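Alpha-1,3-glucanase (Paenibacillus glycanilyticus, PDB 6K0P) hydrolyses alpha-1,3-glucan in its native form as a family GH87 glycoside hydrolase, and is represented here by an engineered variant of the catalytic domain bound to nigerose. Local coordinates at residues Leu110-Thr113 and Arg119-Tyr122; Ile153-Asp158 and Ile165-Leu170; Pro177-Pro182 and Thr267-Ser272; Asn347-Arg350 and Asp355-Ala358; Gly463-Tyr468 and Ile477-Val482. The protein carries 1 engineered substitution. One frame throughout, in Å; residues are numbered along the deposited sequence.

Contact 1. Residues Leu110-Thr113 and Arg119-Tyr122; sequences LYAT and RLGY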
# COMPACT_ATOMS: atom_id res chain seq x y z
N LEU A 110 6.46 -13.78 -8.06
CA LEU A 110 5.30 -14.58 -7.68
C LEU A 110 4.59 -14.98 -8.96
O LEU A 110 4.43 -14.16 -9.87
CB LEU A 110 4.37 -13.77 -6.75
CG LEU A 110 4.76 -13.63 -5.26
CD1 LEU A 110 4.73 -14.99 -4.57
CD2 LEU A 110 6.11 -12.95 -5.05
N TYR A 111 4.16 -16.24 -9.05
CA TYR A 111 3.81 -16.84 -10.33
C TYR A 111 2.30 -17.05 -10.47
O TYR A 111 1.62 -17.41 -9.51
CB TYR A 111 4.58 -18.15 -10.55
CG TYR A 111 6.06 -17.90 -10.70
CD1 TYR A 111 6.87 -17.82 -9.58
CD2 TYR A 111 6.63 -17.69 -11.95
CE1 TYR A 111 8.22 -17.55 -9.70
CE2 TYR A 111 7.99 -17.43 -12.08
CZ TYR A 111 8.78 -17.36 -10.94
OH TYR A 111 10.13 -17.09 -11.03
N ALA A 112 1.80 -16.80 -11.68
CA ALA A 112 0.40 -17.01 -12.03
C ALA A 112 0.32 -17.09 -13.55
O ALA A 112 1.33 -17.27 -14.23
CB ALA A 112 -0.47 -15.88 -11.46
N THR A 113 -0.89 -16.96 -14.08
CA THR A 113 -1.12 -16.84 -15.51
C THR A 113 -2.12 -15.72 -15.73
O THR A 113 -2.81 -15.31 -14.79
CB THR A 113 -1.68 -18.13 -16.11
OG1 THR A 113 -3.05 -18.28 -15.74
CG2 THR A 113 -0.88 -19.35 -15.65
N ARG A 119 -4.59 -15.82 -8.21
CA ARG A 119 -3.47 -16.43 -7.50
C ARG A 119 -2.32 -15.48 -7.25
O ARG A 119 -1.33 -15.89 -6.63
CB ARG A 119 -2.95 -17.64 -8.28
CG ARG A 119 -3.97 -18.76 -8.46
CD ARG A 119 -4.47 -19.26 -7.11
NE ARG A 119 -3.39 -19.81 -6.29
CZ ARG A 119 -3.52 -20.12 -5.00
NH1 ARG A 119 -4.67 -19.93 -4.37
NH2 ARG A 119 -2.49 -20.64 -4.34
N LEU A 120 -2.39 -14.23 -7.72
CA LEU A 120 -1.27 -13.30 -7.55
C LEU A 120 -0.90 -13.19 -6.08
O LEU A 120 -1.74 -12.86 -5.24
CB LEU A 120 -1.65 -11.92 -8.07
CG LEU A 120 -1.51 -11.58 -9.54
CD1 LEU A 120 -1.97 -10.14 -9.73
CD2 LEU A 120 -0.07 -11.76 -10.00
N GLY A 121 0.38 -13.45 -5.78
CA GLY A 121 0.92 -13.36 -4.45
C GLY A 121 0.98 -14.68 -3.70
O GLY A 121 1.74 -14.78 -2.73
N TYR A 122 0.22 -15.69 -4.13
CA TYR A 122 0.10 -16.93 -3.38
C TYR A 122 1.16 -17.97 -3.73
O TYR A 122 1.47 -18.82 -2.89
CB TYR A 122 -1.27 -17.58 -3.64
CG TYR A 122 -2.43 -16.96 -2.90
CD1 TYR A 122 -2.71 -17.29 -1.58
CD2 TYR A 122 -3.25 -16.03 -3.53
CE1 TYR A 122 -3.79 -16.73 -0.91
CE2 TYR A 122 -4.32 -15.46 -2.88
CZ TYR A 122 -4.59 -15.80 -1.57
OH TYR A 122 -5.67 -15.23 -0.94
O HOH W 1 1.31 -15.95 -7.13

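Contact 2. Residues Ile153-Asp158 and Ile165-Leu170; sequences IKIQKD and IYVDLL. With CA (calcium ion), chain J.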
# COMPACT_ATOMS: atom_id res chain seq x y z
N ILE A 153 24.19 11.36 -6.58
CA ILE A 153 24.19 9.99 -6.09
C ILE A 153 23.98 9.10 -7.30
O ILE A 153 22.89 9.09 -7.89
CB ILE A 153 23.12 9.76 -5.02
CG1 ILE A 153 23.40 10.60 -3.77
CG2 ILE A 153 23.03 8.27 -4.67
CD1 ILE A 153 24.68 10.23 -3.03
N LYS A 154 25.02 8.38 -7.69
CA LYS A 154 25.00 7.57 -8.90
C LYS A 154 24.86 6.11 -8.51
O LYS A 154 25.57 5.63 -7.62
CB LYS A 154 26.28 7.82 -9.70
CG LYS A 154 26.41 7.02 -10.97
CD LYS A 154 27.59 7.52 -11.82
CE LYS A 154 28.91 7.38 -11.08
NZ LYS A 154 30.02 7.34 -12.08
N ILE A 155 23.92 5.41 -9.13
CA ILE A 155 23.79 3.96 -9.01
C ILE A 155 24.44 3.39 -10.25
O ILE A 155 24.02 3.71 -11.37
CB ILE A 155 22.32 3.54 -8.93
CG1 ILE A 155 21.61 4.27 -7.78
CG2 ILE A 155 22.21 2.03 -8.78
CD1 ILE A 155 22.22 4.00 -6.41
N GLN A 156 25.48 2.58 -10.08
CA GLN A 156 26.30 2.15 -11.20
C GLN A 156 26.62 0.66 -11.09
O GLN A 156 26.91 0.16 -10.00
CB GLN A 156 27.60 2.96 -11.27
CG GLN A 156 28.53 2.60 -12.41
CD GLN A 156 29.58 3.67 -12.62
OE1 GLN A 156 29.26 4.78 -13.05
NE2 GLN A 156 30.84 3.35 -12.33
N LYS A 157 26.57 -0.02 -12.22
CA LYS A 157 26.86 -1.45 -12.29
C LYS A 157 28.33 -1.62 -12.62
O LYS A 157 28.74 -1.47 -13.77
CB LYS A 157 25.97 -2.11 -13.33
CG LYS A 157 25.61 -3.55 -13.02
CD LYS A 157 24.67 -4.14 -14.08
CE LYS A 157 25.46 -4.57 -15.30
NZ LYS A 157 26.38 -5.72 -15.04
N ASP A 158 29.14 -1.93 -11.61
CA ASP A 158 30.58 -2.09 -11.77
C ASP A 158 30.92 -3.57 -11.94
O ASP A 158 30.07 -4.46 -11.81
CB ASP A 158 31.32 -1.50 -10.57
CG ASP A 158 31.33 0.03 -10.56
OD1 ASP A 158 31.16 0.63 -11.64
OD2 ASP A 158 31.51 0.63 -9.48
N ILE A 165 20.23 -5.10 -13.84
CA ILE A 165 19.35 -4.60 -12.79
C ILE A 165 18.47 -3.50 -13.37
O ILE A 165 18.95 -2.61 -14.09
CB ILE A 165 20.17 -4.12 -11.57
CG1 ILE A 165 19.23 -3.62 -10.46
CG2 ILE A 165 21.18 -3.03 -11.95
CD1 ILE A 165 19.94 -3.48 -9.11
N TYR A 166 17.18 -3.55 -13.07
CA TYR A 166 16.29 -2.44 -13.37
C TYR A 166 16.22 -1.55 -12.15
O TYR A 166 15.88 -2.02 -11.06
CB TYR A 166 14.88 -2.95 -13.68
CG TYR A 166 14.77 -3.77 -14.95
CD1 TYR A 166 15.05 -5.14 -14.93
CD2 TYR A 166 14.40 -3.19 -16.15
CE1 TYR A 166 14.96 -5.89 -16.07
CE2 TYR A 166 14.30 -3.95 -17.31
CZ TYR A 166 14.57 -5.30 -17.25
OH TYR A 166 14.49 -6.08 -18.38
N VAL A 167 16.56 -0.28 -12.31
CA VAL A 167 16.55 0.68 -11.21
C VAL A 167 15.27 1.51 -11.34
O VAL A 167 15.10 2.25 -12.31
CB VAL A 167 17.79 1.57 -11.22
CG1 VAL A 167 17.72 2.59 -10.09
CG2 VAL A 167 19.06 0.74 -11.13
N ASP A 168 14.37 1.37 -10.36
CA ASP A 168 13.04 1.96 -10.44
C ASP A 168 13.00 3.33 -9.77
O ASP A 168 12.59 4.33 -10.39
CB ASP A 168 12.03 1.00 -9.81
CG ASP A 168 10.61 1.51 -9.86
OD1 ASP A 168 10.37 2.53 -10.53
OD2 ASP A 168 9.72 0.89 -9.25
N LEU A 169 13.38 3.39 -8.50
CA LEU A 169 13.36 4.63 -7.73
C LEU A 169 14.39 4.51 -6.62
O LEU A 169 14.87 3.42 -6.30
CB LEU A 169 11.97 4.93 -7.14
CG LEU A 169 11.35 3.95 -6.13
CD1 LEU A 169 11.95 4.08 -4.72
CD2 LEU A 169 9.85 4.13 -6.03
N LEU A 170 14.69 5.65 -6.02
CA LEU A 170 15.58 5.74 -4.87
C LEU A 170 14.87 6.54 -3.78
O LEU A 170 14.40 7.65 -4.04
CB LEU A 170 16.87 6.46 -5.28
CG LEU A 170 17.99 6.60 -4.25
CD1 LEU A 170 18.61 5.23 -4.00
CD2 LEU A 170 19.03 7.61 -4.74
CA CA J . 10.39 4.47 -11.73

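Contact 3. Residues Pro177-Pro182 and Thr267-Ser272; sequences PPQANP and TIRDLS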
# COMPACT_ATOMS: atom_id res chain seq x y z
N PRO A 177 20.93 9.93 14.56
CA PRO A 177 21.60 8.87 15.33
C PRO A 177 20.59 8.08 16.14
O PRO A 177 19.48 8.57 16.43
CB PRO A 177 22.55 9.65 16.25
CG PRO A 177 22.76 10.96 15.57
CD PRO A 177 21.48 11.27 14.84
N PRO A 178 20.92 6.84 16.53
CA PRO A 178 19.96 6.01 17.26
C PRO A 178 19.58 6.61 18.61
O PRO A 178 20.41 7.19 19.31
CB PRO A 178 20.69 4.68 17.43
CG PRO A 178 22.14 5.02 17.32
CD PRO A 178 22.20 6.15 16.32
N GLN A 179 18.32 6.41 18.98
CA GLN A 179 17.77 6.86 20.25
C GLN A 179 18.05 5.82 21.33
O GLN A 179 17.81 4.62 21.13
CB GLN A 179 16.28 7.16 20.05
CG GLN A 179 15.31 6.85 21.16
CD GLN A 179 13.86 6.99 20.67
OE1 GLN A 179 13.36 8.11 20.55
NE2 GLN A 179 13.20 5.87 20.37
N ALA A 180 18.57 6.28 22.47
CA ALA A 180 18.95 5.42 23.58
C ALA A 180 17.73 4.99 24.39
O ALA A 180 16.62 5.48 24.19
CB ALA A 180 19.89 6.19 24.51
N ASN A 181 17.96 4.08 25.32
CA ASN A 181 16.91 3.71 26.26
C ASN A 181 16.38 4.97 26.94
O ASN A 181 17.17 5.73 27.52
CB ASN A 181 17.51 2.76 27.31
CG ASN A 181 16.45 2.15 28.22
OD1 ASN A 181 15.42 2.76 28.47
ND2 ASN A 181 16.71 0.93 28.70
N PRO A 182 15.08 5.25 26.86
CA PRO A 182 14.57 6.50 27.47
C PRO A 182 14.84 6.58 28.96
O PRO A 182 15.05 7.68 29.49
CB PRO A 182 13.07 6.45 27.17
CG PRO A 182 12.93 5.50 26.02
CD PRO A 182 14.02 4.48 26.19
N THR A 267 1.88 0.57 23.52
CA THR A 267 2.51 1.34 22.47
C THR A 267 3.68 0.53 21.93
O THR A 267 4.47 -0.00 22.71
CB THR A 267 3.05 2.67 23.02
OG1 THR A 267 1.95 3.45 23.53
CG2 THR A 267 3.76 3.45 21.93
N ILE A 268 3.77 0.42 20.61
CA ILE A 268 4.93 -0.16 19.95
C ILE A 268 5.48 0.90 19.01
O ILE A 268 4.75 1.39 18.14
CB ILE A 268 4.55 -1.43 19.15
CG1 ILE A 268 3.91 -2.47 20.08
CG2 ILE A 268 5.77 -2.01 18.45
CD1 ILE A 268 3.37 -3.69 19.35
N ARG A 269 6.76 1.26 19.18
CA ARG A 269 7.27 2.37 18.39
C ARG A 269 8.75 2.28 18.09
O ARG A 269 9.53 1.66 18.83
CB ARG A 269 6.96 3.73 19.04
CG ARG A 269 7.68 3.97 20.37
CD ARG A 269 7.32 5.35 20.90
NE ARG A 269 7.69 5.61 22.29
CZ ARG A 269 8.78 6.28 22.65
NH1 ARG A 269 9.62 6.73 21.73
NH2 ARG A 269 9.03 6.50 23.94
N ASP A 270 9.14 2.92 16.98
CA ASP A 270 10.54 3.27 16.69
C ASP A 270 11.39 2.04 16.40
O ASP A 270 12.48 1.87 16.95
CB ASP A 270 11.15 4.14 17.80
CG ASP A 270 10.35 5.39 18.08
OD1 ASP A 270 9.62 5.87 17.18
OD2 ASP A 270 10.45 5.92 19.20
N LEU A 271 10.91 1.19 15.50
CA LEU A 271 11.64 -0.03 15.18
C LEU A 271 11.17 -0.54 13.82
O LEU A 271 10.17 -0.07 13.28
CB LEU A 271 11.45 -1.09 16.28
CG LEU A 271 10.02 -1.50 16.68
CD1 LEU A 271 9.38 -2.45 15.67
CD2 LEU A 271 10.02 -2.12 18.09
N SER A 272 11.88 -1.52 13.30
CA SER A 272 11.48 -2.18 12.08
C SER A 272 11.32 -3.68 12.31
O SER A 272 11.87 -4.25 13.26
CB SER A 272 12.46 -1.93 10.91
OG SER A 272 13.75 -2.45 11.22
O HOH W 2 10.61 8.73 18.64

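Contact 4. Residues Asn347-Arg350 and Asp355-Ala358; sequences NYAR and DSFA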
# COMPACT_ATOMS: atom_id res chain seq x y z
N ASN A 347 0.73 7.41 7.30
CA ASN A 347 1.39 6.15 7.01
C ASN A 347 1.66 6.05 5.51
O ASN A 347 0.88 6.53 4.69
CB ASN A 347 0.53 4.98 7.44
CG ASN A 347 0.21 5.02 8.92
OD1 ASN A 347 1.08 4.79 9.76
ND2 ASN A 347 -1.04 5.33 9.26
N TYR A 348 2.77 5.40 5.18
CA TYR A 348 3.22 5.21 3.81
C TYR A 348 3.25 3.72 3.52
O TYR A 348 3.86 2.96 4.28
CB TYR A 348 4.63 5.79 3.63
CG TYR A 348 5.26 5.50 2.28
CD1 TYR A 348 5.98 4.32 2.06
CD2 TYR A 348 5.16 6.41 1.24
CE1 TYR A 348 6.54 4.04 0.83
CE2 TYR A 348 5.72 6.14 -0.00
CZ TYR A 348 6.42 4.96 -0.19
OH TYR A 348 6.98 4.68 -1.43
N ALA A 349 2.61 3.32 2.42
CA ALA A 349 2.63 1.93 1.98
C ALA A 349 3.12 1.87 0.55
O ALA A 349 2.69 2.67 -0.30
CB ALA A 349 1.23 1.30 2.05
N ARG A 350 4.01 0.92 0.27
CA ARG A 350 4.44 0.65 -1.10
C ARG A 350 4.57 -0.86 -1.25
O ARG A 350 5.20 -1.52 -0.42
CB ARG A 350 5.78 1.32 -1.43
CG ARG A 350 6.22 1.06 -2.87
CD ARG A 350 7.50 1.79 -3.21
NE ARG A 350 8.70 1.20 -2.59
CZ ARG A 350 9.60 1.89 -1.88
NH1 ARG A 350 9.44 3.19 -1.65
NH2 ARG A 350 10.67 1.27 -1.41
N ASP A 355 -5.42 -4.75 -0.77
CA ASP A 355 -5.78 -3.37 -0.43
C ASP A 355 -4.78 -2.79 0.56
O ASP A 355 -4.57 -3.35 1.64
CB ASP A 355 -7.17 -3.35 0.21
CG ASP A 355 -8.30 -3.71 -0.74
OD1 ASP A 355 -8.22 -3.43 -1.95
OD2 ASP A 355 -9.31 -4.26 -0.23
N SER A 356 -4.17 -1.66 0.22
CA SER A 356 -3.11 -1.15 1.11
C SER A 356 -3.69 -0.69 2.44
O SER A 356 -3.21 -1.08 3.51
CB SER A 356 -2.34 -0.01 0.45
OG SER A 356 -1.68 -0.45 -0.74
N PHE A 357 -4.73 0.15 2.39
CA PHE A 357 -5.44 0.61 3.57
C PHE A 357 -6.91 0.33 3.32
O PHE A 357 -7.46 0.78 2.32
CB PHE A 357 -5.23 2.11 3.78
CG PHE A 357 -3.80 2.50 4.05
CD1 PHE A 357 -3.25 2.34 5.32
CD2 PHE A 357 -3.01 3.01 3.04
CE1 PHE A 357 -1.93 2.69 5.57
CE2 PHE A 357 -1.69 3.35 3.28
CZ PHE A 357 -1.15 3.19 4.55
N ALA A 358 -7.54 -0.42 4.23
CA ALA A 358 -8.90 -0.89 4.00
C ALA A 358 -9.72 -0.77 5.28
O ALA A 358 -9.19 -0.80 6.40
CB ALA A 358 -8.92 -2.33 3.51

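Contact 5. Residues Gly463-Tyr468 and Ile477-Val482; sequences GAIWIY and ILIKNV. With GLC (alpha-D-glucopyranose), chain C.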
# COMPACT_ATOMS: atom_id res chain seq x y z
N GLY A 463 -11.71 1.60 -13.08
CA GLY A 463 -11.37 3.00 -13.04
C GLY A 463 -10.57 3.36 -11.80
O GLY A 463 -10.35 2.54 -10.91
N ALA A 464 -10.13 4.62 -11.76
CA ALA A 464 -9.37 5.11 -10.62
C ALA A 464 -10.18 5.04 -9.34
O ALA A 464 -9.65 4.73 -8.26
CB ALA A 464 -8.90 6.55 -10.87
N ILE A 465 -11.48 5.36 -9.42
CA ILE A 465 -12.41 5.18 -8.31
C ILE A 465 -13.56 4.34 -8.82
O ILE A 465 -14.17 4.66 -9.85
CB ILE A 465 -12.93 6.52 -7.75
CG1 ILE A 465 -11.76 7.41 -7.32
CG2 ILE A 465 -13.89 6.26 -6.56
CD1 ILE A 465 -12.19 8.74 -6.70
N TRP A 466 -13.84 3.25 -8.12
CA TRP A 466 -14.94 2.34 -8.44
C TRP A 466 -15.99 2.48 -7.36
O TRP A 466 -15.72 2.24 -6.17
CB TRP A 466 -14.41 0.91 -8.48
CG TRP A 466 -15.38 -0.17 -8.88
CD1 TRP A 466 -16.44 -0.07 -9.74
CD2 TRP A 466 -15.34 -1.53 -8.45
NE1 TRP A 466 -17.06 -1.29 -9.86
CE2 TRP A 466 -16.40 -2.21 -9.07
CE3 TRP A 466 -14.50 -2.25 -7.58
CZ2 TRP A 466 -16.65 -3.57 -8.86
CZ3 TRP A 466 -14.75 -3.59 -7.37
CH2 TRP A 466 -15.82 -4.24 -8.00
N ILE A 467 -17.19 2.91 -7.76
CA ILE A 467 -18.34 3.01 -6.87
C ILE A 467 -19.25 1.84 -7.23
O ILE A 467 -19.91 1.86 -8.28
CB ILE A 467 -19.07 4.35 -7.04
CG1 ILE A 467 -18.10 5.54 -6.86
CG2 ILE A 467 -20.21 4.44 -6.02
CD1 ILE A 467 -17.45 6.04 -8.17
N TYR A 468 -19.26 0.82 -6.38
CA TYR A 468 -19.91 -0.46 -6.69
C TYR A 468 -21.03 -0.71 -5.69
O TYR A 468 -20.77 -0.97 -4.51
CB TYR A 468 -18.89 -1.60 -6.62
CG TYR A 468 -19.41 -2.98 -6.97
CD1 TYR A 468 -20.18 -3.19 -8.10
CD2 TYR A 468 -19.09 -4.08 -6.18
CE1 TYR A 468 -20.64 -4.46 -8.44
CE2 TYR A 468 -19.53 -5.35 -6.51
CZ TYR A 468 -20.31 -5.54 -7.64
OH TYR A 468 -20.76 -6.80 -7.98
N ILE A 477 -22.17 8.80 0.13
CA ILE A 477 -20.79 8.77 -0.33
C ILE A 477 -20.48 10.15 -0.88
O ILE A 477 -21.17 10.63 -1.79
CB ILE A 477 -20.59 7.73 -1.45
CG1 ILE A 477 -21.06 6.34 -1.00
CG2 ILE A 477 -19.14 7.74 -1.94
CD1 ILE A 477 -20.29 5.76 0.15
N LEU A 478 -19.45 10.80 -0.34
CA LEU A 478 -19.03 12.12 -0.78
C LEU A 478 -17.58 12.03 -1.24
O LEU A 478 -16.70 11.66 -0.45
CB LEU A 478 -19.18 13.14 0.35
CG LEU A 478 -18.66 14.54 0.04
CD1 LEU A 478 -19.38 15.10 -1.17
CD2 LEU A 478 -18.84 15.47 1.24
N ILE A 479 -17.33 12.33 -2.51
CA ILE A 479 -16.00 12.28 -3.11
C ILE A 479 -15.67 13.71 -3.52
O ILE A 479 -16.31 14.26 -4.41
CB ILE A 479 -15.94 11.34 -4.32
CG1 ILE A 479 -16.23 9.89 -3.90
CG2 ILE A 479 -14.58 11.45 -5.03
CD1 ILE A 479 -16.68 8.99 -5.04
N LYS A 480 -14.68 14.32 -2.87
CA LYS A 480 -14.41 15.72 -3.15
C LYS A 480 -12.92 16.01 -3.14
O LYS A 480 -12.15 15.38 -2.40
CB LYS A 480 -15.17 16.65 -2.19
CG LYS A 480 -14.86 16.47 -0.72
CD LYS A 480 -15.66 17.49 0.10
CE LYS A 480 -15.54 17.24 1.59
NZ LYS A 480 -16.31 18.27 2.38
N ASN A 481 -12.53 16.97 -3.98
CA ASN A 481 -11.16 17.48 -4.03
C ASN A 481 -10.16 16.40 -4.46
O ASN A 481 -9.20 16.08 -3.77
CB ASN A 481 -10.77 18.14 -2.70
CG ASN A 481 -11.75 19.22 -2.30
OD1 ASN A 481 -12.04 20.11 -3.09
ND2 ASN A 481 -12.29 19.13 -1.09
N VAL A 482 -10.41 15.84 -5.64
CA VAL A 482 -9.65 14.70 -6.14
C VAL A 482 -9.05 15.05 -7.49
O VAL A 482 -9.75 15.54 -8.38
CB VAL A 482 -10.51 13.43 -6.24
CG1 VAL A 482 -9.66 12.27 -6.79
CG2 VAL A 482 -11.09 13.07 -4.90
C1 GLC C . -17.37 -10.92 -10.84
C2 GLC C . -16.88 -11.51 -9.56
C3 GLC C . -17.35 -10.77 -8.33
C4 GLC C . -17.03 -9.31 -8.53
C5 GLC C . -17.77 -8.85 -9.76
C6 GLC C . -17.48 -7.40 -10.03
O1 GLC C . -18.63 -11.22 -10.95
O2 GLC C . -17.24 -12.88 -9.47
O3 GLC C . -16.45 -11.15 -7.32
O4 GLC C . -17.44 -8.53 -7.40
O5 GLC C . -17.31 -9.54 -10.88
O6 GLC C . -17.99 -6.93 -11.24

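Contact 1. Residues Leu110-Thr113 and Arg119-Tyr122
L110 lays its branch end over G121: CD1 sits 3.5 Å from G121 O, and CG is 3.9 Å from G121 CA. CG lies anti to the carbonyl carbon (chi1 -79°), which swings the isobutyl group off the strand and across the turn. Cutting L110 back to alanine would probably open a gap beside the G121 peptide and lose the CD1 contact to its carbonyl. Two residues on, on the same side of the strand, the methyl of A112 touches both R119 CB and, 4.4 Å away, L120 CD2.

No direct hydrogen bond joins the two backbones; a water does so instead. It lies 2.8 Å from Y111 O and 2.7 Å from R119 O, donating to both although other acceptors compete for its protons, and takes a weak bond from G121 N.

The charged end of R119 turns away from the strand and folds back on its own segment. Its NH1 stands 4.0 Å above the Y122 ring, offset to the rim, and NH2 forms a salt bridge with D123. Y122 OH bonds to D282, while the polar end of Y111 goes to E83.

The closing bond Y122 N to R119 O (2.9 Å), with L120 and G121 at the two corners, makes 119-122 a type II beta turn with glycine in its third position. Further bonds from G121 to R280 and from L120 O to R385 tie this turn of the D1 region to D2, where R280 and D282 line a glycan pocket.

Contact 2. Residues Ile153-Asp158 and Ile165-Leu170
I155 and V167 meet through their CG2 methyls, 4.1 Å apart, with the two side chains crossing at a slant. I153 CG2 reaches L170 CD2, also at 4.1 Å, the side chains about perpendicular. With I155 CG1 beside the backbone N (chi1 -55°), CG2 falls anti to that N and meets V167. The aliphatic CD of K157 rests 4.2 Å from I165 CG2, while its ammonium turns to V162 O. No hydrogen bond crosses: the I155 and V167 CA atoms are 8.2 Å apart, on segments running nearly antiparallel.

Polar groups occupy the outer faces. On 153-158, K154 NZ donates to Q156 OE1, and Q156 NE2 donates almost straight (167°) to the syn lone pair of D158 OD1, which lies in the plane of the Q156 amide. On 165-170, D168 grips the calcium ion twice, through OD1 at 2.3 Å and its own O at 2.6 Å; E23, E25, S50 and S53 complete the site. D168 and L169 both face R78 in a classic beta bulge, and R78 salt-bridges D168 OD2.

Two antiparallel sheets packed face to face, with calcium bound on one, are consistent with the beta-sandwich of galactose-binding-like domains.

Contact 3. Residues Pro177-Pro182 and Thr267-Ser272
Q179 NE2 points its N-H at D270 OD2, 3.0 Å away and nearly straight at 173°, and so fastens the loop 177-182, between strands 165-173 and 187-189, to the wall of the right-handed parallel beta-helix expected of a pectate-lyase-like domain. The amide and carboxylate planes are well inclined. The bond stays in the plane of the Q179 amide, yet arrives on the anti side of OD2 and well out of the carboxylate plane.

The same oxygen of D270 takes a second donor from the opposite face: R269 NH1, 2.8 Å from OD2, in a salt bridge whose hydrogen bond is noticeably bent (136°). The chain of R269 is extended from CG to NE after a first torsion that sets CG between the backbone N and the carbonyl carbon (chi1 66°), and this brings the guanidinium back over its neighbour D270. It stands nearly perpendicular to the Q179 amide, and R269 NH1 lies 3.9 Å from Q179 NE2. A water donates to D270 OD2 as well, at 2.9 Å, and only weakly to Q179 OE1. Two nitrogens and a water therefore gather on one carboxylate oxygen, which would favour its charged form.

Further out, Q179 NE2 also donates to G236 O, and Q179 O accepts from Y213 OH, so the glutamine is held at both its side chain and its backbone. D270 sits where the chain turns a corner between strands 267-269 and 271-274, with positive phi, and N300 of the adjacent strand 297-304 steadies the carboxylate by donating its ND2 to D270 OD1.

Contact 4. Residues Asn347-Arg350 and Asp355-Ala358
F357 brings the CE1, CZ and CE2 end of its ring against N347 and A349: CZ lies 3.8 Å from N347 CB, and CE2 lies 3.8 Å from A349 CB. Both approaches are oblique to the ring. CG is anti to the carbonyl carbon (chi1 -63°), which carries the ring across the interior toward strand 348-350. Beside it S356 CB touches A349 CB at 4.1 Å, so the small methyl is met by two residues of 355-358; S356 OG turns aside to T352. No hydrogen bond links the segments, which meet mainly through carbon atoms.

The N347 amide is buried but satisfied, OD1 accepting from N323 N and ND2 donating to F320 O; these bonds steady the CB against which F357 leans. On the other side of strand 348-350, Y348 and R350 point away from F357. R350 NH1 donates to Y348 OH at 2.9 Å, and R350 also forms salt bridges with D138 and E171, while Y348 meets F19 edge to face.

Inward residues of different walls fill the core of a parallel beta-helix, while the outer side of strand 348-350 carries the joint with the probable beta-sandwich of the D1 region.

Contact 5. Residues Gly463-Tyr468 and Ile477-Val482
W466 and Y468 overlap on the outer side of the strand whose I465 and I467 meet I479 within. Y468 CB lies 3.5 Å above one face of the W466 rings, and W466 CZ2 lies 3.4 Å above one face of the Y468 ring, each offset toward the rim. At the W466 edge, near its plane, the glucose C6 approaches CH2 at 4.1 Å; Y468 OH comes to 3.8 Å from the sugar O4. Both side chains set CG anti to the backbone N (chi1 -176° and -178°), which sends the rings outward together. W466 NE1 donates to Q495 OE1, and Q495 NE2 in turn holds the glucose, together with Q460 and E529. Alanine in place of Y468 would keep CB over W466, but would probably leave W466 CZ2 without the ring face it lies against and the glucose C6 and O4 without this neighbour.

Facing the other way, the contact is wholly aliphatic. I465 and I479 slide past each other in opposite directions, I465 CD1 resting 4.0 Å from I479 CG2 and reaching on to V482 CG1 at 4.3 Å. I467 and I479 meet tip to tip, I467 CG1 being 4.2 Å from I479 CD1. L492 and F494 pack beside I465 and I467, and I415 beside I479. At N481 the chain turns a corner with positive phi, the amide bonding to D435 and N511.

Isoleucines of separate walls fill the interior of a parallel beta-helix; outside, Y468 lines the glycan pocket, with W466 lying against it and reaching the sugar C6 at its edge.

How the contacts relate
The contacts follow one another along the chain without interleaving. Contacts 1 and 2 lie in the D1 region, their centres about 27 Å apart; contacts 4 and 5 lie in D2, about 17 Å apart by centres; contact 3 ties the loop after strand 165-173 to the D2 beta-helix. Contacts 3, 4 and 5 lie along the beta-helix, contacts 3 and 5 standing about 38 Å apart by centres on opposite sides of the chain's centre, with contact 4 near it. Contacts 2 and 4 touch where L169 CD1 packs 4.1 Å from R350 NH1, resting the calcium-bearing region against the beta-helix. One glycan pocket draws residues from both regions, the other two from D2 alone.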